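PDB 4S1H: pyridoxal kinase from Entamoeba histolytica, which probably transfers a phosphate group from ATP to pyridoxal, giving pyridoxal 5'-phosphate, in a magnesium-dependent reaction. Local coordinates for residues I25-S28 against I34-L37; C110-G115 against S148-L153; N156-A161 against D186-C191; P207-D212 against I248-V253. One frame throughout, in Å; residues are numbered along the deposited sequence.

Interaction 1 (I25-S28 against I34-L37); sequences ILDS and IFVL
Phe35 reaches from its strand to the last turn of the preceding helix and ends between the side chains of Leu26 and Asp27. The outer part of its ring does the touching: CE2 lies 3.9 Å from Leu26 CD1, and CZ lies 4.1 Å from Leu26 CB. Leu26 thus meets the ring with both its first carbon and one terminal methyl. The leucine has CG turned away from its carbonyl carbon (chi1 -69°), which carries CD1 from the helix toward the strand; the two side chains meet at a slant. This is the packing within a beta-alpha-beta unit, made by strand 5-9, helix 18-28 and strand 33-41, in which the helix lies against the sheet. Asp27 comes from the opposite side of the ring plane to Leu26 CD1, its OD1 4.2 Å from Phe35 CE1, and its carboxylate plane stands 85° from the ring plane. Such a distance is van der Waals contact; the polar end of Asp27 is engaged elsewhere, in a salt bridge from OD1 to Arg20 of the second subunit. Phe35 itself also packs on that arginine, and its backbone O accepts a hydrogen bond from Tyr11 OH of the second subunit.

Interaction 2 (C110-G115 against S148-L153); sequences CDPILG and SFLTGL. With MG (magnesium ion), chain D.
The loop that carries a magnesium ligand, Asp111, is packed through Pro112 and Leu114 onto the end of helix 144-151. Pro112 CG lies 3.9 Å from Leu150 CD1, with the proline ring and the leucine at about a right angle. Leu114 is the second point of contact: its CD1 fits between the two helix residues, 4.1 Å from Leu150 CD2 and equally far from Phe149 CB. A chi1 of -58° sets Leu114 CG beside its own N and aims the branch at the helix, while CB sits at the edge of the Phe149 ring, near its plane. Leu114 and Phe149 run past one another in opposite directions. On the other side of the loop, Asp111 OD1 binds magnesium at 2.0 Å; four waters and the backbone O of Thr141 complete six ligands. One of these waters lies 2.8 Å from Asp111 OD2, with more acceptors in reach than protons, and another donates to Pro112 O at 2.9 Å. Glu146 OE2, on the same helix, takes the backbone N-H groups of Leu114 and Gly115. The chemistry divides: hydrocarbon contact and the Glu146 bonds fasten the loop to the helix, while carboxylate and carbonyl oxygens face the metal and its hydration shell.

Interaction 3 (N156-A161 against D186-C191); sequences NSVSEA and DIILLC. With ADP (adenosine-5'-diphosphate), chain C.
Glu160 OE1 is gripped twice by Asn156: the backbone N donates at 2.7 Å with an N-H...O angle of 145°, nearly in line with the carboxylate C-O bond, and ND2 adds a weak bond at 3.2 Å. The first turn of helix 158-170 is tied back to the residue that precedes its N-cap, Ser157. Ser157 OG pairs with Ser159 OG at 3.1 Å, and Ser157 O accepts the N-H of Ala161. The contact with residues 186-191 of strand 186-193 uses another side of this turn and is wholly apolar. Val158 CG2 meets Ile188 CG2 at 3.9 Å, the two side chains crossing at about a right angle; with Ile188 CG1 at chi1 -47°, its CG2 is left opposite the backbone N. One turn on, Ala161 CB touches Leu190 CD2 at 3.8 Å, its short side chain letting the leucine approach closely. On the other face of the strand, Leu189 points away and packs on Val238 and Ile242 of helix 234-250, and Ile187 puts CD1 against the adenine, 3.6 Å from ADP C5. Helices on both faces of a sheet whose strand contributes to the nucleotide pocket are a layered alpha/beta arrangement, consistent with the ribokinase-like fold of this family.

Interaction 4 (P207-D212 against I248-V253); sequences PRIEGD and ILRNTV. With ADP (adenosine-5'-diphosphate), chain C.
Ile209 sends its CD1 methyl across the last turn of helix 234-250, where it lies 3.7 Å from Leu249 CB and 3.9 Å from Arg250 CG. With CG1 opposite the carbonyl carbon (chi1 -64°) and the chain extended through chi2, the methyl reaches the helix while CB stays next to the nucleotide, 3.5 Å from ADP N1. Against Leu249 the isoleucine runs at a slant; against the aliphatic start of Arg250 it is roughly perpendicular. The same residue reads the adenine with its backbone: Ile209 N donates to ADP N1 at 2.8 Å and nearly straight (168°), and ADP N6 donates to Ile209 O, at 2.8 Å, with an angle of 151°. The loop between strand 202-207 and helix 216-229, with the end of helix 234-250, forms the adenine end of the ATP site. Leu249 CD1 sits over one face of the base, 3.6 Å from ADP C4. Arg208 passes the amino group on the side of the base away from Leu249, its CG 3.7 Å from ADP N6, which lies at the edge of the guanidinium near its plane. Beyond the helix end, Thr252 OG1 donates back to Ile248 O at 2.6 Å and accepts the backbone N-H of Asn259.

In the fold
Along the chain the four contacts come strictly in series. Interaction 1 belongs to the six-stranded mixed sheet and its dimer-facing side, with its centre 24 Å from that of interaction 2 and 30 Å from that of interaction 3, both on the opposite side of the chain's centre. Interactions 2 and 3 adjoin in sequence through helices 144-151 and 158-170, centres 14 Å apart, and lead from the magnesium loop to the four-stranded antiparallel sheet. Interactions 3 and 4 touch, Ile187 CD1 lying 3.8 Å from Arg208 NH1, and share ADP: Ile187 and Leu249 lie on opposite faces of the adenine. Metal and base sites thus draw on separate parts of one fold.

Interaction 1 (I25-S28 against I34-L37)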
# COMPACT_ATOMS: atom_id res chain seq x y z
N ILE A 25 -4.20 -3.93 -6.00
CA ILE A 25 -5.25 -4.77 -6.57
C ILE A 25 -6.51 -4.77 -5.68
O ILE A 25 -7.61 -4.51 -6.16
CB ILE A 25 -4.74 -6.20 -6.88
CG1 ILE A 25 -3.63 -6.08 -7.91
CG2 ILE A 25 -5.89 -7.06 -7.36
CD1 ILE A 25 -2.71 -7.28 -8.01
N LEU A 26 -6.34 -5.09 -4.41
CA LEU A 26 -7.47 -5.13 -3.47
C LEU A 26 -8.11 -3.75 -3.31
O LEU A 26 -9.35 -3.65 -3.28
CB LEU A 26 -7.06 -5.71 -2.12
CG LEU A 26 -6.73 -7.20 -2.12
CD1 LEU A 26 -5.99 -7.64 -0.87
CD2 LEU A 26 -7.98 -8.05 -2.31
N ASP A 27 -7.31 -2.70 -3.28
CA ASP A 27 -7.89 -1.32 -3.29
C ASP A 27 -8.76 -1.10 -4.56
O ASP A 27 -9.89 -0.59 -4.48
CB ASP A 27 -6.83 -0.19 -3.17
CG ASP A 27 -6.06 -0.16 -1.81
OD1 ASP A 27 -6.43 -0.86 -0.83
OD2 ASP A 27 -5.02 0.56 -1.73
N SER A 28 -8.27 -1.50 -5.74
CA SER A 28 -9.01 -1.28 -6.97
C SER A 28 -10.32 -2.10 -7.04
O SER A 28 -11.27 -1.68 -7.68
CB SER A 28 -8.13 -1.55 -8.21
OG SER A 28 -8.66 -2.60 -9.00
N ILE A 34 -6.43 -5.63 5.55
CA ILE A 34 -5.33 -5.34 6.43
C ILE A 34 -4.05 -5.83 5.74
O ILE A 34 -3.98 -6.98 5.31
CB ILE A 34 -5.49 -6.07 7.78
CG1 ILE A 34 -6.81 -5.70 8.47
CG2 ILE A 34 -4.29 -5.80 8.67
CD1 ILE A 34 -7.14 -6.60 9.66
N PHE A 35 -3.05 -4.96 5.66
CA PHE A 35 -1.77 -5.27 5.02
C PHE A 35 -0.64 -5.23 6.04
O PHE A 35 -0.10 -4.14 6.36
CB PHE A 35 -1.48 -4.34 3.84
CG PHE A 35 -2.54 -4.33 2.79
CD1 PHE A 35 -3.65 -3.47 2.88
CD2 PHE A 35 -2.47 -5.19 1.69
CE1 PHE A 35 -4.64 -3.46 1.90
CE2 PHE A 35 -3.45 -5.15 0.71
CZ PHE A 35 -4.54 -4.33 0.82
N VAL A 36 -0.32 -6.37 6.62
CA VAL A 36 0.76 -6.49 7.55
C VAL A 36 2.02 -6.77 6.75
O VAL A 36 2.10 -7.71 5.97
CB VAL A 36 0.52 -7.58 8.61
CG1 VAL A 36 1.73 -7.70 9.52
CG2 VAL A 36 -0.75 -7.27 9.39
N LEU A 37 3.04 -5.98 6.93
CA LEU A 37 4.30 -6.11 6.17
C LEU A 37 5.31 -7.05 6.83
O LEU A 37 5.43 -7.14 8.04
CB LEU A 37 4.95 -4.72 5.99
CG LEU A 37 3.99 -3.61 5.53
CD1 LEU A 37 4.80 -2.34 5.32
CD2 LEU A 37 3.16 -3.98 4.31

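Interaction 2 (C110-G115 against S148-L153)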
# COMPACT_ATOMS: atom_id res chain seq x y z
N CYS A 110 -2.33 -19.48 0.51
CA CYS A 110 -0.92 -19.42 0.83
C CYS A 110 -0.14 -19.34 -0.47
O CYS A 110 -0.19 -20.27 -1.29
CB CYS A 110 -0.48 -20.62 1.67
SG CYS A 110 1.26 -20.58 2.14
N ASP A 111 0.55 -18.25 -0.69
CA ASP A 111 1.41 -18.10 -1.87
C ASP A 111 2.84 -18.25 -1.39
O ASP A 111 3.43 -17.30 -0.88
CB ASP A 111 1.19 -16.70 -2.44
CG ASP A 111 1.81 -16.51 -3.77
OD1 ASP A 111 2.06 -17.52 -4.47
OD2 ASP A 111 1.99 -15.33 -4.18
N PRO A 112 3.41 -19.45 -1.49
CA PRO A 112 4.77 -19.66 -1.00
C PRO A 112 5.75 -18.96 -1.94
O PRO A 112 5.73 -19.21 -3.13
CB PRO A 112 4.91 -21.17 -1.03
CG PRO A 112 4.00 -21.63 -2.11
CD PRO A 112 2.89 -20.61 -2.22
N ILE A 113 6.56 -18.07 -1.39
CA ILE A 113 7.56 -17.33 -2.16
C ILE A 113 8.92 -17.83 -1.73
O ILE A 113 9.44 -17.48 -0.68
CB ILE A 113 7.48 -15.80 -1.94
CG1 ILE A 113 6.04 -15.32 -2.10
CG2 ILE A 113 8.42 -15.08 -2.90
CD1 ILE A 113 5.41 -15.62 -3.43
N LEU A 114 9.48 -18.67 -2.56
CA LEU A 114 10.75 -19.31 -2.23
C LEU A 114 11.80 -19.13 -3.31
O LEU A 114 12.99 -19.02 -3.01
CB LEU A 114 10.54 -20.78 -1.93
CG LEU A 114 9.57 -21.12 -0.81
CD1 LEU A 114 9.41 -22.63 -0.75
CD2 LEU A 114 10.08 -20.60 0.51
N GLY A 115 11.40 -19.11 -4.58
CA GLY A 115 12.38 -18.99 -5.66
C GLY A 115 11.78 -19.17 -7.03
O GLY A 115 10.57 -19.26 -7.20
N SER A 148 8.70 -27.81 -6.29
CA SER A 148 9.82 -28.70 -6.10
C SER A 148 10.48 -28.55 -4.72
O SER A 148 10.82 -29.55 -4.08
CB SER A 148 10.84 -28.46 -7.22
OG SER A 148 11.94 -29.31 -7.10
N PHE A 149 10.65 -27.32 -4.26
CA PHE A 149 11.21 -27.07 -2.93
C PHE A 149 10.31 -27.55 -1.80
O PHE A 149 10.81 -27.94 -0.76
CB PHE A 149 11.53 -25.57 -2.70
CG PHE A 149 12.65 -25.03 -3.56
CD1 PHE A 149 13.71 -25.85 -3.97
CD2 PHE A 149 12.68 -23.69 -3.94
CE1 PHE A 149 14.74 -25.36 -4.76
CE2 PHE A 149 13.71 -23.19 -4.73
CZ PHE A 149 14.74 -24.03 -5.14
N LEU A 150 9.00 -27.51 -2.00
CA LEU A 150 8.06 -27.93 -0.97
C LEU A 150 7.92 -29.44 -0.88
O LEU A 150 7.39 -29.93 0.12
CB LEU A 150 6.68 -27.32 -1.21
CG LEU A 150 6.59 -25.83 -1.06
CD1 LEU A 150 5.27 -25.34 -1.65
CD2 LEU A 150 6.74 -25.46 0.41
N THR A 151 8.35 -30.18 -1.91
CA THR A 151 8.17 -31.64 -1.95
C THR A 151 9.47 -32.45 -2.03
O THR A 151 9.49 -33.66 -1.74
CB THR A 151 7.29 -32.05 -3.14
OG1 THR A 151 7.91 -31.63 -4.36
CG2 THR A 151 5.94 -31.46 -3.04
N GLY A 152 10.56 -31.81 -2.46
CA GLY A 152 11.81 -32.53 -2.73
C GLY A 152 11.82 -33.30 -4.04
O GLY A 152 12.70 -34.14 -4.25
N LEU A 153 10.84 -33.05 -4.91
CA LEU A 153 10.74 -33.71 -6.21
C LEU A 153 11.05 -32.70 -7.32
O LEU A 153 10.76 -31.52 -7.21
CB LEU A 153 9.31 -34.24 -6.42
CG LEU A 153 8.84 -35.41 -5.55
CD1 LEU A 153 7.55 -36.01 -6.08
CD2 LEU A 153 9.90 -36.50 -5.46
MG MG D . 2.78 -17.83 -6.31
O HOH W 1 3.56 -15.76 -6.42
O HOH W 2 4.52 -18.42 -5.59
O HOH W 3 0.84 -16.92 -7.20
O HOH W 4 3.36 -18.18 -8.24

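Interaction 3 (N156-A161 against D186-C191)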
# COMPACT_ATOMS: atom_id res chain seq x y z
N ASN A 156 9.66 -30.56 -13.76
CA ASN A 156 10.09 -30.09 -15.07
C ASN A 156 9.04 -30.32 -16.15
O ASN A 156 9.33 -30.13 -17.33
CB ASN A 156 11.40 -30.78 -15.48
CG ASN A 156 12.52 -30.53 -14.51
OD1 ASN A 156 12.93 -29.40 -14.24
ND2 ASN A 156 13.01 -31.62 -13.93
N SER A 157 7.84 -30.73 -15.76
CA SER A 157 6.81 -31.10 -16.67
C SER A 157 5.52 -31.26 -15.93
O SER A 157 5.53 -31.33 -14.72
CB SER A 157 7.12 -32.45 -17.33
OG SER A 157 7.15 -33.50 -16.36
N VAL A 158 4.44 -31.39 -16.68
CA VAL A 158 3.11 -31.54 -16.06
C VAL A 158 3.04 -32.87 -15.30
O VAL A 158 2.58 -32.90 -14.17
CB VAL A 158 1.99 -31.44 -17.11
CG1 VAL A 158 0.66 -31.90 -16.54
CG2 VAL A 158 1.90 -29.99 -17.62
N SER A 159 3.53 -33.96 -15.89
CA SER A 159 3.49 -35.21 -15.18
C SER A 159 4.21 -35.07 -13.80
O SER A 159 3.70 -35.52 -12.77
CB SER A 159 4.11 -36.33 -16.01
OG SER A 159 5.48 -36.08 -16.20
N GLU A 160 5.44 -34.53 -13.84
CA GLU A 160 6.17 -34.31 -12.59
C GLU A 160 5.39 -33.46 -11.62
O GLU A 160 5.36 -33.78 -10.44
CB GLU A 160 7.57 -33.77 -12.85
CG GLU A 160 8.45 -34.83 -13.48
CD GLU A 160 9.90 -34.41 -13.71
OE1 GLU A 160 10.18 -33.20 -13.78
OE2 GLU A 160 10.76 -35.32 -13.86
N ALA A 161 4.79 -32.36 -12.09
CA ALA A 161 3.94 -31.55 -11.22
C ALA A 161 2.83 -32.39 -10.62
O ALA A 161 2.52 -32.20 -9.46
CB ALA A 161 3.39 -30.35 -11.97
N ASP A 186 5.95 -22.12 -24.16
CA ASP A 186 4.76 -21.87 -23.39
C ASP A 186 5.07 -22.06 -21.93
O ASP A 186 6.07 -22.65 -21.53
CB ASP A 186 3.63 -22.81 -23.80
CG ASP A 186 3.26 -22.68 -25.27
OD1 ASP A 186 2.91 -21.55 -25.69
OD2 ASP A 186 3.35 -23.70 -25.99
N ILE A 187 4.16 -21.51 -21.15
CA ILE A 187 4.05 -21.70 -19.73
C ILE A 187 2.76 -22.49 -19.55
O ILE A 187 1.69 -22.04 -20.00
CB ILE A 187 3.94 -20.30 -19.05
CG1 ILE A 187 5.28 -19.56 -19.18
CG2 ILE A 187 3.51 -20.41 -17.59
CD1 ILE A 187 5.20 -18.09 -18.77
N ILE A 188 2.81 -23.62 -18.85
CA ILE A 188 1.59 -24.33 -18.45
C ILE A 188 1.28 -24.07 -16.99
O ILE A 188 2.16 -24.12 -16.15
CB ILE A 188 1.70 -25.86 -18.62
CG1 ILE A 188 2.27 -26.18 -19.97
CG2 ILE A 188 0.33 -26.49 -18.40
CD1 ILE A 188 1.53 -25.57 -21.14
N LEU A 189 0.01 -23.73 -16.73
CA LEU A 189 -0.54 -23.65 -15.41
C LEU A 189 -1.32 -24.93 -15.18
O LEU A 189 -2.02 -25.38 -16.08
CB LEU A 189 -1.42 -22.40 -15.30
CG LEU A 189 -2.28 -22.21 -14.07
CD1 LEU A 189 -2.35 -20.72 -13.70
CD2 LEU A 189 -3.68 -22.79 -14.28
N LEU A 190 -1.18 -25.52 -14.00
CA LEU A 190 -1.91 -26.71 -13.60
C LEU A 190 -2.75 -26.40 -12.35
O LEU A 190 -2.24 -25.77 -11.40
CB LEU A 190 -0.94 -27.85 -13.32
CG LEU A 190 -1.50 -29.07 -12.57
CD1 LEU A 190 -2.44 -29.88 -13.45
CD2 LEU A 190 -0.34 -29.89 -12.06
N CYS A 191 -4.03 -26.74 -12.38
CA CYS A 191 -4.88 -26.66 -11.18
C CYS A 191 -5.25 -28.08 -10.79
O CYS A 191 -5.89 -28.78 -11.58
CB CYS A 191 -6.14 -25.88 -11.44
SG CYS A 191 -6.95 -25.39 -9.91
PB ADP C . 6.20 -16.16 -9.90
O1B ADP C . 7.36 -16.88 -10.55
O2B ADP C . 6.42 -14.67 -9.75
O3B ADP C . 5.71 -16.89 -8.68
PA ADP C . 4.92 -17.05 -12.35
O1A ADP C . 4.37 -18.43 -12.12
O2A ADP C . 6.24 -16.89 -13.04
O3A ADP C . 4.97 -16.26 -10.94
O5' ADP C . 3.86 -16.18 -13.13
C5' ADP C . 2.52 -16.01 -12.73
C4' ADP C . 1.70 -15.85 -13.97
O4' ADP C . 2.18 -14.73 -14.71
C3' ADP C . 1.85 -17.05 -14.90
O3' ADP C . 0.85 -18.05 -14.62
C2' ADP C . 1.71 -16.43 -16.25
O2' ADP C . 0.33 -16.29 -16.58
C1' ADP C . 2.29 -15.04 -16.10
N9 ADP C . 3.70 -14.90 -16.54
C8 ADP C . 4.82 -14.82 -15.81
N7 ADP C . 5.92 -14.66 -16.59
C5 ADP C . 5.48 -14.62 -17.86
C6 ADP C . 6.10 -14.46 -19.19
N6 ADP C . 7.44 -14.32 -19.30
N1 ADP C . 5.28 -14.48 -20.27
C2 ADP C . 3.93 -14.63 -20.15
N3 ADP C . 3.31 -14.77 -18.97
C4 ADP C . 4.02 -14.77 -17.82

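Interaction 4 (P207-D212 against I248-V253)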
# COMPACT_ATOMS: atom_id res chain seq x y z
N PRO A 207 1.28 -18.43 -23.89
CA PRO A 207 2.51 -18.17 -24.67
C PRO A 207 3.45 -17.31 -23.88
O PRO A 207 2.98 -16.36 -23.25
CB PRO A 207 1.99 -17.41 -25.90
CG PRO A 207 0.55 -17.77 -26.02
CD PRO A 207 0.07 -17.95 -24.60
N ARG A 208 4.73 -17.66 -23.85
CA ARG A 208 5.68 -16.86 -23.08
C ARG A 208 5.92 -15.52 -23.77
O ARG A 208 6.11 -15.47 -24.98
CB ARG A 208 7.02 -17.59 -22.91
CG ARG A 208 7.91 -16.90 -21.87
CD ARG A 208 9.31 -17.54 -21.81
NE ARG A 208 9.36 -18.74 -21.00
CZ ARG A 208 9.22 -18.78 -19.68
NH1 ARG A 208 8.97 -17.67 -18.98
NH2 ARG A 208 9.30 -19.94 -19.04
N ILE A 209 5.90 -14.45 -22.99
CA ILE A 209 6.30 -13.13 -23.43
C ILE A 209 7.75 -12.97 -22.99
O ILE A 209 8.09 -13.32 -21.86
CB ILE A 209 5.42 -12.04 -22.77
CG1 ILE A 209 3.96 -12.19 -23.22
CG2 ILE A 209 5.96 -10.66 -23.09
CD1 ILE A 209 2.96 -11.35 -22.45
N GLU A 210 8.60 -12.47 -23.88
CA GLU A 210 10.03 -12.36 -23.58
C GLU A 210 10.32 -11.47 -22.37
O GLU A 210 9.80 -10.35 -22.27
CB GLU A 210 10.82 -11.85 -24.78
CG GLU A 210 11.07 -12.92 -25.85
CD GLU A 210 11.81 -14.15 -25.31
OE1 GLU A 210 12.67 -14.00 -24.41
OE2 GLU A 210 11.51 -15.26 -25.78
N GLY A 211 11.14 -11.99 -21.45
CA GLY A 211 11.48 -11.31 -20.20
C GLY A 211 11.25 -12.22 -19.01
O GLY A 211 10.36 -13.08 -19.05
N ASP A 212 12.04 -12.02 -17.95
CA ASP A 212 11.69 -12.56 -16.61
C ASP A 212 11.20 -11.37 -15.77
O ASP A 212 11.93 -10.40 -15.52
CB ASP A 212 12.79 -13.36 -15.88
CG ASP A 212 12.21 -14.39 -14.88
OD1 ASP A 212 11.52 -15.35 -15.30
OD2 ASP A 212 12.46 -14.26 -13.66
N ILE A 248 -1.41 -6.92 -18.74
CA ILE A 248 -0.42 -6.12 -18.03
C ILE A 248 0.96 -6.32 -18.63
O ILE A 248 1.67 -5.35 -18.90
CB ILE A 248 -0.39 -6.43 -16.52
CG1 ILE A 248 -1.71 -6.03 -15.86
CG2 ILE A 248 0.78 -5.71 -15.83
CD1 ILE A 248 -1.90 -6.63 -14.49
N LEU A 249 1.32 -7.57 -18.88
CA LEU A 249 2.65 -7.85 -19.42
C LEU A 249 2.87 -7.35 -20.85
O LEU A 249 3.94 -6.83 -21.17
CB LEU A 249 2.95 -9.33 -19.34
CG LEU A 249 3.03 -9.80 -17.92
CD1 LEU A 249 3.25 -11.28 -17.94
CD2 LEU A 249 4.17 -9.14 -17.15
N ARG A 250 1.86 -7.52 -21.71
CA ARG A 250 1.92 -6.97 -23.08
C ARG A 250 2.13 -5.47 -23.05
O ARG A 250 2.75 -4.90 -23.95
CB ARG A 250 0.68 -7.34 -23.90
CG ARG A 250 0.68 -8.80 -24.39
CD ARG A 250 -0.48 -9.15 -25.29
NE ARG A 250 -0.63 -10.60 -25.49
CZ ARG A 250 -1.48 -11.15 -26.35
NH1 ARG A 250 -2.26 -10.40 -27.13
NH2 ARG A 250 -1.54 -12.48 -26.45
N ASN A 251 1.62 -4.83 -22.00
CA ASN A 251 1.77 -3.39 -21.85
C ASN A 251 2.89 -2.92 -20.94
O ASN A 251 2.94 -1.74 -20.57
CB ASN A 251 0.43 -2.82 -21.40
CG ASN A 251 -0.58 -2.89 -22.52
OD1 ASN A 251 -0.59 -2.03 -23.41
ND2 ASN A 251 -1.39 -3.93 -22.53
N THR A 252 3.82 -3.82 -20.62
CA THR A 252 4.95 -3.51 -19.77
C THR A 252 6.18 -3.36 -20.63
O THR A 252 6.46 -4.21 -21.47
CB THR A 252 5.14 -4.62 -18.72
OG1 THR A 252 4.00 -4.66 -17.87
CG2 THR A 252 6.39 -4.42 -17.92
N VAL A 253 6.90 -2.25 -20.44
CA VAL A 253 8.07 -1.94 -21.28
C VAL A 253 9.38 -2.52 -20.77
O VAL A 253 10.11 -3.14 -21.56
CB VAL A 253 8.16 -0.42 -21.57
CG1 VAL A 253 9.47 -0.06 -22.26
CG2 VAL A 253 6.96 -0.01 -22.43
PB ADP C . 6.20 -16.16 -9.90
O1B ADP C . 7.36 -16.88 -10.55
O2B ADP C . 6.42 -14.67 -9.75
O3B ADP C . 5.71 -16.89 -8.68
PA ADP C . 4.92 -17.05 -12.35
O1A ADP C . 4.37 -18.43 -12.12
O2A ADP C . 6.24 -16.89 -13.04
O3A ADP C . 4.97 -16.26 -10.94
O5' ADP C . 3.86 -16.18 -13.13
C5' ADP C . 2.52 -16.01 -12.73
C4' ADP C . 1.70 -15.85 -13.97
O4' ADP C . 2.18 -14.73 -14.71
C3' ADP C . 1.85 -17.05 -14.90
O3' ADP C . 0.85 -18.05 -14.62
C2' ADP C . 1.71 -16.43 -16.25
O2' ADP C . 0.33 -16.29 -16.58
C1' ADP C . 2.29 -15.04 -16.10
N9 ADP C . 3.70 -14.90 -16.54
C8 ADP C . 4.82 -14.82 -15.81
N7 ADP C . 5.92 -14.66 -16.59
C5 ADP C . 5.48 -14.62 -17.86
C6 ADP C . 6.10 -14.46 -19.19
N6 ADP C . 7.44 -14.32 -19.30
N1 ADP C . 5.28 -14.48 -20.27
C2 ADP C . 3.93 -14.63 -20.15
N3 ADP C . 3.31 -14.77 -18.97
C4 ADP C . 4.02 -14.77 -17.82